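Local coordinates for mevalonate diphosphate decarboxylase (PDB 3LTO), which probably catalyses the ATP-dependent decarboxylation of mevalonate 5-diphosphate to isopentenyl diphosphate, at residues V43-L48 against T118-I123; R75-L80 against F93-S98; I181-Q186 against P286-L291; E187-S192 against F253-D258. All blocks are in the same frame, centred on the assembly; numbering follows the deposited sequence.

Contact 1: V43-L48 against T118-I123; sequences VKLEKL and TKCASI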
loop_
_atom_site.group_PDB
_atom_site.type_symbol
_atom_site.label_atom_id
_atom_site.label_comp_id
_atom_site.label_asym_id
_atom_site.label_seq_id
_atom_site.Cartn_x
_atom_site.Cartn_y
_atom_site.Cartn_z
ATOM N N VAL A 43 16.218 22.452 3.387
ATOM C CA VAL A 43 15.463 22.945 4.523
ATOM C C VAL A 43 16.328 22.999 5.761
ATOM O O VAL A 43 16.962 22.021 6.140
ATOM C CB VAL A 43 14.238 22.070 4.829
ATOM C CG1 VAL A 43 13.584 22.536 6.123
ATOM C CG2 VAL A 43 13.248 22.152 3.685
ATOM N N LYS A 44 16.359 24.162 6.385
ATOM C CA LYS A 44 17.122 24.334 7.602
ATOM C C LYS A 44 16.115 24.585 8.709
ATOM O O LYS A 44 15.158 25.339 8.534
ATOM C CB LYS A 44 18.075 25.526 7.468
ATOM C CG LYS A 44 18.851 25.861 8.738
ATOM C CD LYS A 44 19.865 26.963 8.477
ATOM C CE LYS A 44 20.640 27.317 9.741
ATOM N NZ LYS A 44 21.640 28.402 9.493
ATOM N N LEU A 45 16.308 23.932 9.843
ATOM C CA LEU A 45 15.412 24.135 10.965
ATOM C C LEU A 45 16.191 24.668 12.145
ATOM O O LEU A 45 17.271 24.175 12.453
ATOM C CB LEU A 45 14.732 22.825 11.371
ATOM C CG LEU A 45 13.684 22.260 10.421
ATOM C CD1 LEU A 45 13.194 20.913 10.963
ATOM C CD2 LEU A 45 12.527 23.251 10.291
ATOM N N GLU A 46 15.637 25.687 12.788
ATOM C CA GLU A 46 16.237 26.282 13.970
ATOM C C GLU A 46 15.117 26.325 14.995
ATOM O O GLU A 46 14.020 26.809 14.711
ATOM C CB GLU A 46 16.734 27.705 13.698
ATOM C CG GLU A 46 17.697 27.815 12.531
ATOM C CD GLU A 46 18.384 29.170 12.458
ATOM O OE1 GLU A 46 17.689 30.204 12.552
ATOM O OE2 GLU A 46 19.622 29.200 12.296
ATOM N N LYS A 47 15.387 25.807 16.182
ATOM C CA LYS A 47 14.387 25.798 17.229
ATOM C C LYS A 47 14.050 27.228 17.666
ATOM O O LYS A 47 14.927 28.086 17.725
ATOM C CB LYS A 47 14.909 24.970 18.403
ATOM C CG LYS A 47 13.919 24.781 19.527
ATOM C CD LYS A 47 14.300 23.588 20.387
ATOM C CE LYS A 47 15.689 23.726 20.976
ATOM N NZ LYS A 47 16.021 22.531 21.805
ATOM N N LEU A 48 12.772 27.489 17.925
ATOM C CA LEU A 48 12.331 28.803 18.384
ATOM C C LEU A 48 11.846 28.636 19.824
ATOM O O LEU A 48 11.519 27.524 20.251
ATOM C CB LEU A 48 11.186 29.329 17.521
ATOM C CG LEU A 48 11.477 29.710 16.069
ATOM C CD1 LEU A 48 10.165 29.936 15.345
ATOM C CD2 LEU A 48 12.335 30.964 16.009
ATOM N N THR A 118 10.607 16.894 5.390
ATOM C CA THR A 118 10.395 15.633 6.080
ATOM C C THR A 118 11.708 15.091 6.640
ATOM O O THR A 118 11.783 14.698 7.801
ATOM C CB THR A 118 9.787 14.569 5.148
ATOM O OG1 THR A 118 8.514 15.016 4.668
ATOM C CG2 THR A 118 9.613 13.256 5.903
ATOM N N LYS A 119 12.736 15.074 5.800
ATOM C CA LYS A 119 14.052 14.581 6.193
ATOM C C LYS A 119 14.671 15.408 7.312
ATOM O O LYS A 119 15.178 14.855 8.293
ATOM C CB LYS A 119 14.982 14.555 4.969
ATOM C CG LYS A 119 14.471 13.623 3.885
ATOM C CD LYS A 119 15.193 13.789 2.554
ATOM C CE LYS A 119 16.585 13.186 2.562
ATOM N NZ LYS A 119 17.148 13.133 1.179
ATOM N N CYS A 120 14.625 16.730 7.181
ATOM C CA CYS A 120 15.197 17.587 8.212
ATOM C C CYS A 120 14.439 17.470 9.544
ATOM O O CYS A 120 15.056 17.367 10.603
ATOM C CB CYS A 120 15.195 19.041 7.746
ATOM S SG CYS A 120 16.170 20.146 8.785
ATOM N N ALA A 121 13.109 17.480 9.490
ATOM C CA ALA A 121 12.310 17.381 10.710
ATOM C C ALA A 121 12.524 16.023 11.366
ATOM O O ALA A 121 12.568 15.911 12.596
ATOM C CB ALA A 121 10.817 17.598 10.396
ATOM N N SER A 122 12.663 14.992 10.537
ATOM C CA SER A 122 12.883 13.646 11.039
ATOM C C SER A 122 14.172 13.603 11.840
ATOM O O SER A 122 14.221 13.009 12.915
ATOM C CB SER A 122 12.948 12.639 9.886
ATOM O OG SER A 122 11.653 12.403 9.370
ATOM N N ILE A 123 15.209 14.243 11.312
ATOM C CA ILE A 123 16.498 14.282 11.986
ATOM C C ILE A 123 16.359 15.097 13.262
ATOM O O ILE A 123 16.606 14.600 14.363
ATOM C CB ILE A 123 17.570 14.905 11.071
ATOM C CG1 ILE A 123 17.816 13.976 9.876
ATOM C CG2 ILE A 123 18.858 15.152 11.850
ATOM C CD1 ILE A 123 18.761 14.532 8.847
#
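V43 and C120 mark the nearest approach of strand to helix, their CA atoms 6.5 Å apart. The strand and the helix run in roughly the same direction, with a crossing angle of -31° and 8.2 Å between the axes of the two segments. V43 and L45, two residues apart on the strand, both point toward the helix, whereas K44 between them points away. C120 points back at the strand. Its SG stands anti to the backbone N, which brings it 3.3 Å from V43 O and against the branch point of leucine, 3.7 Å from L45 CG. V43 CG1 meets C120 CB at 4.2 Å. L45 reaches past C120 with a single methyl, CD1, which lies 3.6 Å from A121 CA and also touches A121 CB. Strand 31-47 is flanked by strand 2-12, which pairs with V43 and L45, and by strand 93-99, which pairs with K44 and E46. The side chain of C120 also touches W3 and A5 of strand 2-12, and that of L45 touches I95 of strand 93-99. The contact packs helix 110-129 on the sheet of the N-terminal domain, consistent with the ribosomal S5-like fold of GHMP kinases.

Contact 2: R75-L80 against F93-S98; sequences RFIDHL and FLIQSS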
loop_
_atom_site.group_PDB
_atom_site.type_symbol
_atom_site.label_atom_id
_atom_site.label_comp_id
_atom_site.label_asym_id
_atom_site.label_seq_id
_atom_site.Cartn_x
_atom_site.Cartn_y
_atom_site.Cartn_z
ATOM N N ARG A 75 0.304 24.838 3.919
ATOM C CA ARG A 75 0.608 23.432 3.683
ATOM C C ARG A 75 1.957 23.031 4.265
ATOM O O ARG A 75 2.083 21.978 4.880
ATOM C CB ARG A 75 0.618 23.138 2.178
ATOM C CG ARG A 75 -0.696 23.397 1.462
ATOM C CD ARG A 75 -1.677 22.263 1.680
ATOM N NE ARG A 75 -1.178 20.996 1.149
ATOM C CZ ARG A 75 -1.858 19.852 1.189
ATOM N NH1 ARG A 75 -3.070 19.813 1.734
ATOM N NH2 ARG A 75 -1.329 18.746 0.685
ATOM N N PHE A 76 2.963 23.878 4.065
ATOM C CA PHE A 76 4.315 23.588 4.534
ATOM C C PHE A 76 4.418 23.530 6.057
ATOM O O PHE A 76 5.033 22.619 6.604
ATOM C CB PHE A 76 5.300 24.626 3.969
ATOM C CG PHE A 76 6.671 24.064 3.658
ATOM C CD1 PHE A 76 6.809 22.945 2.835
ATOM C CD2 PHE A 76 7.820 24.662 4.170
ATOM C CE1 PHE A 76 8.070 22.430 2.528
ATOM C CE2 PHE A 76 9.081 24.158 3.870
ATOM C CZ PHE A 76 9.208 23.038 3.046
ATOM N N ILE A 77 3.817 24.507 6.733
ATOM C CA ILE A 77 3.834 24.548 8.184
ATOM C C ILE A 77 3.003 23.383 8.742
ATOM O O ILE A 77 3.448 22.672 9.651
ATOM C CB ILE A 77 3.320 25.925 8.687
ATOM C CG1 ILE A 77 4.411 26.980 8.444
ATOM C CG2 ILE A 77 2.948 25.862 10.167
ATOM C CD1 ILE A 77 4.011 28.416 8.781
ATOM N N ASP A 78 1.812 23.166 8.193
ATOM C CA ASP A 78 0.987 22.049 8.657
ATOM C C ASP A 78 1.779 20.738 8.591
ATOM O O ASP A 78 1.617 19.865 9.444
ATOM C CB ASP A 78 -0.278 21.895 7.804
ATOM C CG ASP A 78 -1.356 22.886 8.172
ATOM O OD1 ASP A 78 -1.245 23.519 9.245
ATOM O OD2 ASP A 78 -2.324 23.017 7.391
ATOM N N HIS A 79 2.629 20.592 7.577
ATOM C CA HIS A 79 3.403 19.366 7.453
ATOM C C HIS A 79 4.404 19.250 8.594
ATOM O O HIS A 79 4.671 18.151 9.075
ATOM C CB HIS A 79 4.133 19.300 6.108
ATOM C CG HIS A 79 4.808 17.986 5.860
ATOM N ND1 HIS A 79 4.114 16.798 5.793
ATOM C CD2 HIS A 79 6.113 17.669 5.699
ATOM C CE1 HIS A 79 4.963 15.804 5.603
ATOM N NE2 HIS A 79 6.184 16.305 5.542
ATOM N N LEU A 80 4.959 20.377 9.031
ATOM C CA LEU A 80 5.905 20.327 10.135
ATOM C C LEU A 80 5.134 19.937 11.390
ATOM O O LEU A 80 5.575 19.076 12.147
ATOM C CB LEU A 80 6.602 21.678 10.353
ATOM C CG LEU A 80 7.565 21.696 11.555
ATOM C CD1 LEU A 80 8.550 20.536 11.405
ATOM C CD2 LEU A 80 8.320 23.036 11.658
ATOM N N PHE A 93 9.519 26.022 15.302
ATOM C CA PHE A 93 10.763 26.043 14.543
ATOM C C PHE A 93 10.732 27.155 13.505
ATOM O O PHE A 93 9.662 27.503 12.991
ATOM C CB PHE A 93 10.955 24.721 13.790
ATOM C CG PHE A 93 11.350 23.565 14.661
ATOM C CD1 PHE A 93 12.689 23.346 14.983
ATOM C CD2 PHE A 93 10.385 22.692 15.159
ATOM C CE1 PHE A 93 13.064 22.267 15.793
ATOM C CE2 PHE A 93 10.746 21.613 15.971
ATOM C CZ PHE A 93 12.092 21.399 16.288
ATOM N N LEU A 94 11.899 27.718 13.217
ATOM C CA LEU A 94 12.020 28.719 12.177
ATOM C C LEU A 94 12.368 27.833 10.987
ATOM O O LEU A 94 13.321 27.063 11.046
ATOM C CB LEU A 94 13.171 29.690 12.461
ATOM C CG LEU A 94 13.566 30.626 11.306
ATOM C CD1 LEU A 94 12.388 31.484 10.898
ATOM C CD2 LEU A 94 14.736 31.511 11.728
ATOM N N ILE A 95 11.572 27.902 9.927
ATOM C CA ILE A 95 11.809 27.080 8.746
ATOM C C ILE A 95 12.387 27.921 7.620
ATOM O O ILE A 95 11.774 28.885 7.181
ATOM C CB ILE A 95 10.495 26.448 8.235
ATOM C CG1 ILE A 95 9.749 25.800 9.399
ATOM C CG2 ILE A 95 10.797 25.415 7.146
ATOM C CD1 ILE A 95 8.354 25.343 9.054
ATOM N N GLN A 96 13.578 27.557 7.163
ATOM C CA GLN A 96 14.207 28.272 6.065
ATOM C C GLN A 96 14.439 27.289 4.920
ATOM O O GLN A 96 15.316 26.426 4.981
ATOM C CB GLN A 96 15.518 28.913 6.532
ATOM C CG GLN A 96 15.293 30.131 7.431
ATOM C CD GLN A 96 16.584 30.727 7.951
ATOM O OE1 GLN A 96 16.645 31.916 8.276
ATOM N NE2 GLN A 96 17.623 29.900 8.050
ATOM N N SER A 97 13.617 27.419 3.885
ATOM C CA SER A 97 13.688 26.554 2.716
ATOM C C SER A 97 14.350 27.278 1.548
ATOM O O SER A 97 14.318 28.511 1.465
ATOM C CB SER A 97 12.282 26.109 2.314
ATOM O OG SER A 97 11.460 27.237 2.054
ATOM N N SER A 98 14.938 26.502 0.645
ATOM C CA SER A 98 15.624 27.062 -0.506
ATOM C C SER A 98 15.758 26.018 -1.612
ATOM O O SER A 98 15.589 24.822 -1.365
ATOM C CB SER A 98 17.009 27.541 -0.078
ATOM O OG SER A 98 17.706 28.093 -1.171
#
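I95 meets F76, I77 and L80 with its two branches, which part at CB. CG2 stands anti to the backbone N and goes to the phenylalanine, stopping 3.9 Å from F76 CE2; the two side chains pass at a slant. The other branch serves the next turn of the helix: CG1 lies 3.8 Å from L80 CD2, and the terminal CD1 comes to 3.5 Å from the same L80 CD2, a tight pair that meets tip to tip. I95 CD1 also brushes the flank of I77, 4.3 Å from I77 CG1. L80 CD2 is thus shared, because it also rests 3.8 Å from F93 CB, where the two side chains cross at about a right angle. At the other end F76 CE2 comes within 4.1 Å of S97 CB, while S97 OG is turned to a hydrogen bond with W55 NE1. The F76 ring continues into an edge-to-face pair with F114 of helix 110-129. Helix 71-87 is the middle member of a beta-alpha-beta crossover whose parallel strands are 54-55 and 93-99, and its inner side faces F93, I95 and S97. No hydrogen bond crosses between the two segments: carbon meets carbon throughout, so the helix is positioned here by the fit of methyls against one another and against an obliquely met F76 ring.

Contact 3: I181-Q186 against P286-L291; sequences IVISSQ and PNVHLL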
loop_
_atom_site.group_PDB
_atom_site.type_symbol
_atom_site.label_atom_id
_atom_site.label_comp_id
_atom_site.label_asym_id
_atom_site.label_seq_id
_atom_site.Cartn_x
_atom_site.Cartn_y
_atom_site.Cartn_z
ATOM N N ILE A 181 12.642 23.415 -21.327
ATOM C CA ILE A 181 12.374 24.552 -22.187
ATOM C C ILE A 181 11.415 25.421 -21.392
ATOM O O ILE A 181 10.250 25.074 -21.198
ATOM C CB ILE A 181 11.716 24.119 -23.501
ATOM C CG1 ILE A 181 12.697 23.256 -24.296
ATOM C CG2 ILE A 181 11.290 25.350 -24.302
ATOM C CD1 ILE A 181 12.048 22.415 -25.369
ATOM N N VAL A 182 11.927 26.543 -20.909
ATOM C CA VAL A 182 11.141 27.457 -20.099
ATOM C C VAL A 182 10.243 28.349 -20.929
ATOM O O VAL A 182 10.721 29.185 -21.688
ATOM C CB VAL A 182 12.054 28.354 -19.255
ATOM C CG1 VAL A 182 11.222 29.221 -18.321
ATOM C CG2 VAL A 182 13.041 27.497 -18.489
ATOM N N ILE A 183 8.937 28.163 -20.781
ATOM C CA ILE A 183 7.963 28.971 -21.491
ATOM C C ILE A 183 7.294 29.856 -20.444
ATOM O O ILE A 183 6.607 29.362 -19.550
ATOM C CB ILE A 183 6.929 28.081 -22.205
ATOM C CG1 ILE A 183 7.621 27.304 -23.328
ATOM C CG2 ILE A 183 5.799 28.929 -22.749
ATOM C CD1 ILE A 183 6.718 26.362 -24.083
ATOM N N SER A 184 7.524 31.163 -20.548
ATOM C CA SER A 184 6.981 32.133 -19.600
ATOM C C SER A 184 5.489 31.980 -19.303
ATOM O O SER A 184 4.678 31.751 -20.200
ATOM C CB SER A 184 7.269 33.550 -20.095
ATOM O OG SER A 184 8.668 33.745 -20.249
ATOM N N SER A 185 5.138 32.113 -18.028
ATOM C CA SER A 185 3.749 31.979 -17.604
ATOM C C SER A 185 2.876 33.153 -18.024
ATOM O O SER A 185 3.357 34.269 -18.236
ATOM C CB SER A 185 3.661 31.833 -16.078
ATOM O OG SER A 185 4.175 30.591 -15.639
ATOM N N GLN A 186 1.584 32.881 -18.140
ATOM C CA GLN A 186 0.609 33.901 -18.487
ATOM C C GLN A 186 0.071 34.413 -17.156
ATOM O O GLN A 186 0.057 33.685 -16.159
ATOM C CB GLN A 186 -0.530 33.288 -19.299
ATOM C CG GLN A 186 -0.076 32.593 -20.563
ATOM C CD GLN A 186 -1.026 31.491 -20.988
ATOM O OE1 GLN A 186 -2.190 31.744 -21.313
ATOM N NE2 GLN A 186 -0.536 30.253 -20.980
ATOM N N PRO A 286 3.626 25.391 -17.747
ATOM C CA PRO A 286 4.041 25.759 -19.108
ATOM C C PRO A 286 5.350 25.172 -19.648
ATOM O O PRO A 286 5.504 25.024 -20.861
ATOM C CB PRO A 286 4.114 27.276 -19.030
ATOM C CG PRO A 286 4.687 27.476 -17.652
ATOM C CD PRO A 286 3.835 26.521 -16.821
ATOM N N ASN A 287 6.291 24.852 -18.764
ATOM C CA ASN A 287 7.583 24.319 -19.197
ATOM C C ASN A 287 7.499 22.961 -19.890
ATOM O O ASN A 287 6.593 22.175 -19.636
ATOM C CB ASN A 287 8.549 24.206 -18.006
ATOM C CG ASN A 287 8.895 25.558 -17.387
ATOM O OD1 ASN A 287 8.801 26.604 -18.037
ATOM N ND2 ASN A 287 9.320 25.534 -16.129
ATOM N N VAL A 288 8.458 22.690 -20.766
ATOM C CA VAL A 288 8.505 21.419 -21.469
ATOM C C VAL A 288 9.807 20.726 -21.094
ATOM O O VAL A 288 10.884 21.304 -21.233
ATOM C CB VAL A 288 8.446 21.611 -23.003
ATOM C CG1 VAL A 288 8.643 20.274 -23.701
ATOM C CG2 VAL A 288 7.097 22.211 -23.403
ATOM N N HIS A 289 9.697 19.490 -20.616
ATOM C CA HIS A 289 10.861 18.723 -20.201
ATOM C C HIS A 289 11.376 17.747 -21.243
ATOM O O HIS A 289 10.621 16.998 -21.869
ATOM C CB HIS A 289 10.558 17.951 -18.912
ATOM C CG HIS A 289 10.227 18.831 -17.750
ATOM N ND1 HIS A 289 11.096 19.035 -16.699
ATOM C CD2 HIS A 289 9.146 19.606 -17.500
ATOM C CE1 HIS A 289 10.565 19.902 -15.855
ATOM N NE2 HIS A 289 9.383 20.263 -16.318
ATOM N N LEU A 290 12.689 17.771 -21.416
ATOM C CA LEU A 290 13.357 16.881 -22.338
ATOM C C LEU A 290 14.231 15.933 -21.522
ATOM O O LEU A 290 14.853 16.339 -20.542
ATOM C CB LEU A 290 14.243 17.668 -23.306
ATOM C CG LEU A 290 13.630 18.754 -24.194
ATOM C CD1 LEU A 290 14.688 19.214 -25.194
ATOM C CD2 LEU A 290 12.405 18.202 -24.936
ATOM N N LEU A 291 14.260 14.668 -21.930
ATOM C CA LEU A 291 15.074 13.648 -21.283
ATOM C C LEU A 291 15.811 12.911 -22.385
ATOM O O LEU A 291 15.194 12.406 -23.329
ATOM C CB LEU A 291 14.201 12.674 -20.485
ATOM C CG LEU A 291 13.634 13.234 -19.179
ATOM C CD1 LEU A 291 12.690 12.222 -18.550
ATOM C CD2 LEU A 291 14.781 13.562 -18.230
HETATM O O HOH W 1 7.962 29.006 -16.825
#
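N287 OD1 receives the backbone N-H of I183, with the donor in the plane of the amide carbonyl at 3.2 Å, and a water 2.8 Å from OD1 also lies within bonding distance of I183 O. The same oxygen presses on V182 CA, and the asparagine lies alongside the valine, pointing the same way. Its other end is taken by S105 O: N287 ND2 bonds there, in a sequence that matches the GHMP-kinase phosphate-binding motif, so probably near the nucleotide site. Next to it the backbones pair as strands. I181 and V288 form an antiparallel hydrogen-bonded pair, with I181 N to V288 O at 2.7 Å (167° at the hydrogen) and V288 N to I181 O at 3.0 Å. Strands 177-182 and 288-292 are the two central strands of the four-stranded antiparallel sheet of the C-terminal domain. I181 and V288 share the face packed on helix 258-274, their CB atoms 4.2 Å apart. I181 CD1 extends obliquely to L290 CD1, while I183 CD1 reaches V288 CG2. Beyond the paired strands, P286 CB lies 3.3 Å from I183 O.

Contact 4: E187-S192 against F253-D258; sequences EKEIPS and FSYITD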
loop_
_atom_site.group_PDB
_atom_site.type_symbol
_atom_site.label_atom_id
_atom_site.label_comp_id
_atom_site.label_asym_id
_atom_site.label_seq_id
_atom_site.Cartn_x
_atom_site.Cartn_y
_atom_site.Cartn_z
ATOM N N GLU A 187 -0.358 35.666 -17.130
ATOM C CA GLU A 187 -0.911 36.244 -15.914
ATOM C C GLU A 187 -2.095 35.379 -15.471
ATOM O O GLU A 187 -2.734 34.726 -16.296
ATOM C CB GLU A 187 -1.366 37.675 -16.210
ATOM C CG GLU A 187 -1.826 38.484 -15.012
ATOM C CD GLU A 187 -1.885 39.974 -15.327
ATOM O OE1 GLU A 187 -2.483 40.341 -16.366
ATOM O OE2 GLU A 187 -1.335 40.776 -14.538
ATOM N N LYS A 188 -2.376 35.351 -14.173
ATOM C CA LYS A 188 -3.497 34.563 -13.666
ATOM C C LYS A 188 -3.344 33.060 -13.948
ATOM O O LYS A 188 -4.323 32.368 -14.229
ATOM C CB LYS A 188 -4.803 35.091 -14.281
ATOM C CG LYS A 188 -6.070 34.304 -13.943
ATOM C CD LYS A 188 -6.384 34.300 -12.453
ATOM C CE LYS A 188 -7.688 33.557 -12.180
ATOM N NZ LYS A 188 -7.659 32.157 -12.708
ATOM N N GLU A 189 -2.116 32.553 -13.859
ATOM C CA GLU A 189 -1.855 31.136 -14.106
ATOM C C GLU A 189 -2.323 30.210 -12.978
ATOM O O GLU A 189 -2.005 30.424 -11.810
ATOM C CB GLU A 189 -0.364 30.914 -14.361
ATOM C CG GLU A 189 0.012 29.455 -14.543
ATOM C CD GLU A 189 1.221 29.273 -15.434
ATOM O OE1 GLU A 189 1.103 29.492 -16.665
ATOM O OE2 GLU A 189 2.289 28.915 -14.900
ATOM N N ILE A 190 -3.066 29.171 -13.346
ATOM C CA ILE A 190 -3.601 28.205 -12.391
ATOM C C ILE A 190 -2.519 27.321 -11.768
ATOM O O ILE A 190 -1.789 26.632 -12.476
ATOM C CB ILE A 190 -4.616 27.262 -13.061
ATOM C CG1 ILE A 190 -5.599 28.058 -13.924
ATOM C CG2 ILE A 190 -5.344 26.450 -11.994
ATOM C CD1 ILE A 190 -6.529 28.944 -13.162
ATOM N N PRO A 191 -2.412 27.326 -10.428
ATOM C CA PRO A 191 -1.412 26.511 -9.730
ATOM C C PRO A 191 -1.647 25.013 -9.928
ATOM O O PRO A 191 -2.781 24.563 -10.099
ATOM C CB PRO A 191 -1.584 26.923 -8.268
ATOM C CG PRO A 191 -2.044 28.335 -8.372
ATOM C CD PRO A 191 -3.056 28.264 -9.492
ATOM N N SER A 192 -0.560 24.254 -9.901
ATOM C CA SER A 192 -0.609 22.810 -10.070
ATOM C C SER A 192 -1.682 22.191 -9.178
ATOM O O SER A 192 -2.497 21.387 -9.629
ATOM C CB SER A 192 0.759 22.215 -9.734
ATOM O OG SER A 192 0.750 20.811 -9.886
ATOM N N PHE A 253 -8.943 25.814 -19.555
ATOM C CA PHE A 253 -7.728 26.599 -19.376
ATOM C C PHE A 253 -6.599 25.768 -19.958
ATOM O O PHE A 253 -6.735 24.555 -20.125
ATOM C CB PHE A 253 -7.462 26.935 -17.900
ATOM C CG PHE A 253 -7.247 25.737 -17.018
ATOM C CD1 PHE A 253 -8.328 24.980 -16.564
ATOM C CD2 PHE A 253 -5.964 25.378 -16.616
ATOM C CE1 PHE A 253 -8.130 23.879 -15.716
ATOM C CE2 PHE A 253 -5.757 24.278 -15.770
ATOM C CZ PHE A 253 -6.845 23.531 -15.321
ATOM N N SER A 254 -5.488 26.407 -20.290
ATOM C CA SER A 254 -4.392 25.663 -20.880
ATOM C C SER A 254 -3.035 26.290 -20.617
ATOM O O SER A 254 -2.889 27.510 -20.680
ATOM C CB SER A 254 -4.619 25.544 -22.389
ATOM O OG SER A 254 -3.521 24.927 -23.032
ATOM N N TYR A 255 -2.050 25.445 -20.311
ATOM C CA TYR A 255 -0.686 25.906 -20.078
ATOM C C TYR A 255 0.008 25.892 -21.423
ATOM O O TYR A 255 0.967 26.626 -21.656
ATOM C CB TYR A 255 0.055 24.961 -19.133
ATOM C CG TYR A 255 -0.570 24.872 -17.767
ATOM C CD1 TYR A 255 -0.480 25.936 -16.869
ATOM C CD2 TYR A 255 -1.256 23.727 -17.374
ATOM C CE1 TYR A 255 -1.056 25.858 -15.612
ATOM C CE2 TYR A 255 -1.837 23.637 -16.121
ATOM C CZ TYR A 255 -1.732 24.705 -15.245
ATOM O OH TYR A 255 -2.304 24.611 -14.010
ATOM N N ILE A 256 -0.488 25.033 -22.306
ATOM C CA ILE A 256 0.068 24.913 -23.640
ATOM C C ILE A 256 -0.470 26.072 -24.470
ATOM O O ILE A 256 -1.638 26.427 -24.367
ATOM C CB ILE A 256 -0.339 23.567 -24.289
ATOM C CG1 ILE A 256 0.397 22.416 -23.595
ATOM C CG2 ILE A 256 -0.055 23.591 -25.805
ATOM C CD1 ILE A 256 -0.177 21.037 -23.916
ATOM N N THR A 257 0.397 26.680 -25.265
ATOM C CA THR A 257 -0.001 27.784 -26.123
ATOM C C THR A 257 0.559 27.506 -27.502
ATOM O O THR A 257 1.218 26.488 -27.714
ATOM C CB THR A 257 0.599 29.123 -25.666
ATOM O OG1 THR A 257 2.015 29.098 -25.897
ATOM C CG2 THR A 257 0.314 29.370 -24.187
ATOM N N ASP A 258 0.311 28.427 -28.430
ATOM C CA ASP A 258 0.816 28.291 -29.786
ATOM C C ASP A 258 2.338 28.227 -29.735
ATOM O O ASP A 258 2.972 27.544 -30.538
ATOM C CB ASP A 258 0.349 29.470 -30.650
ATOM C CG ASP A 258 0.766 30.817 -30.084
ATOM O OD1 ASP A 258 0.745 30.985 -28.846
ATOM O OD2 ASP A 258 1.105 31.714 -30.886
#
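Y255 reaches across to I190 with its hydroxyl, which donates a hydrogen bond of 2.6 Å from OH to I190 O. The donor stands well above the carbonyl plane, with a C=O...O angle of 131°. CG of Y255 is anti to its own carbonyl carbon (chi1 -62°), which sends the ring toward the 187-192 loop although the CB bond itself does not point there. E189 holds its CG anti to the backbone N and is extended beyond it; this brings CG to the edge of the tyrosine ring, in its plane, 3.9 Å from Y255 CE1. The carboxylate stands nearly upright to the ring plane (84°), OE1 near Y255 CD1 at 3.9 Å, while OE2 bonds to S185. I190 touches both aromatic side chains: its CB is 3.6 Å from Y255 OH, and its CG1 meets F253 CD2 at 3.8 Å, crossing that side chain at about a right angle. The F253 ring also meets F246, which packs edge-to-face on Y255. P191 is the N-cap of helix 192-198 and T257 that of helix 258-274, so the two loops lead into these helices. One short hydrogen bond satisfies the buried tyrosine hydroxyl and fixes the ring's reach, and a carboxylate oxygen at the hydrogen-bearing ring edge is probably mildly favourable electrostatically.

Overall arrangement
Contacts 1 and 2 are neighbours in the N-terminal half, their centres 8 Å apart, and both build on one sheet: strands 31-47 and 93-99 pair through E46 O and L94 N, and H79 of contact 2 bonds T118 of contact 1. Both are buried and almost wholly apolar, joining helix to sheet. Contacts 3 and 4 belong to the C-terminal half; the centres of contacts 2 and 3 are about 27 Å apart. Contact 3 is buried and relies on backbone hydrogen bonds between strands and one asparagine side chain; contact 4 lies at the surface, between loops, and combines aromatic packing with one tyrosine bond. These two meet where P286 touches E189 and Y255.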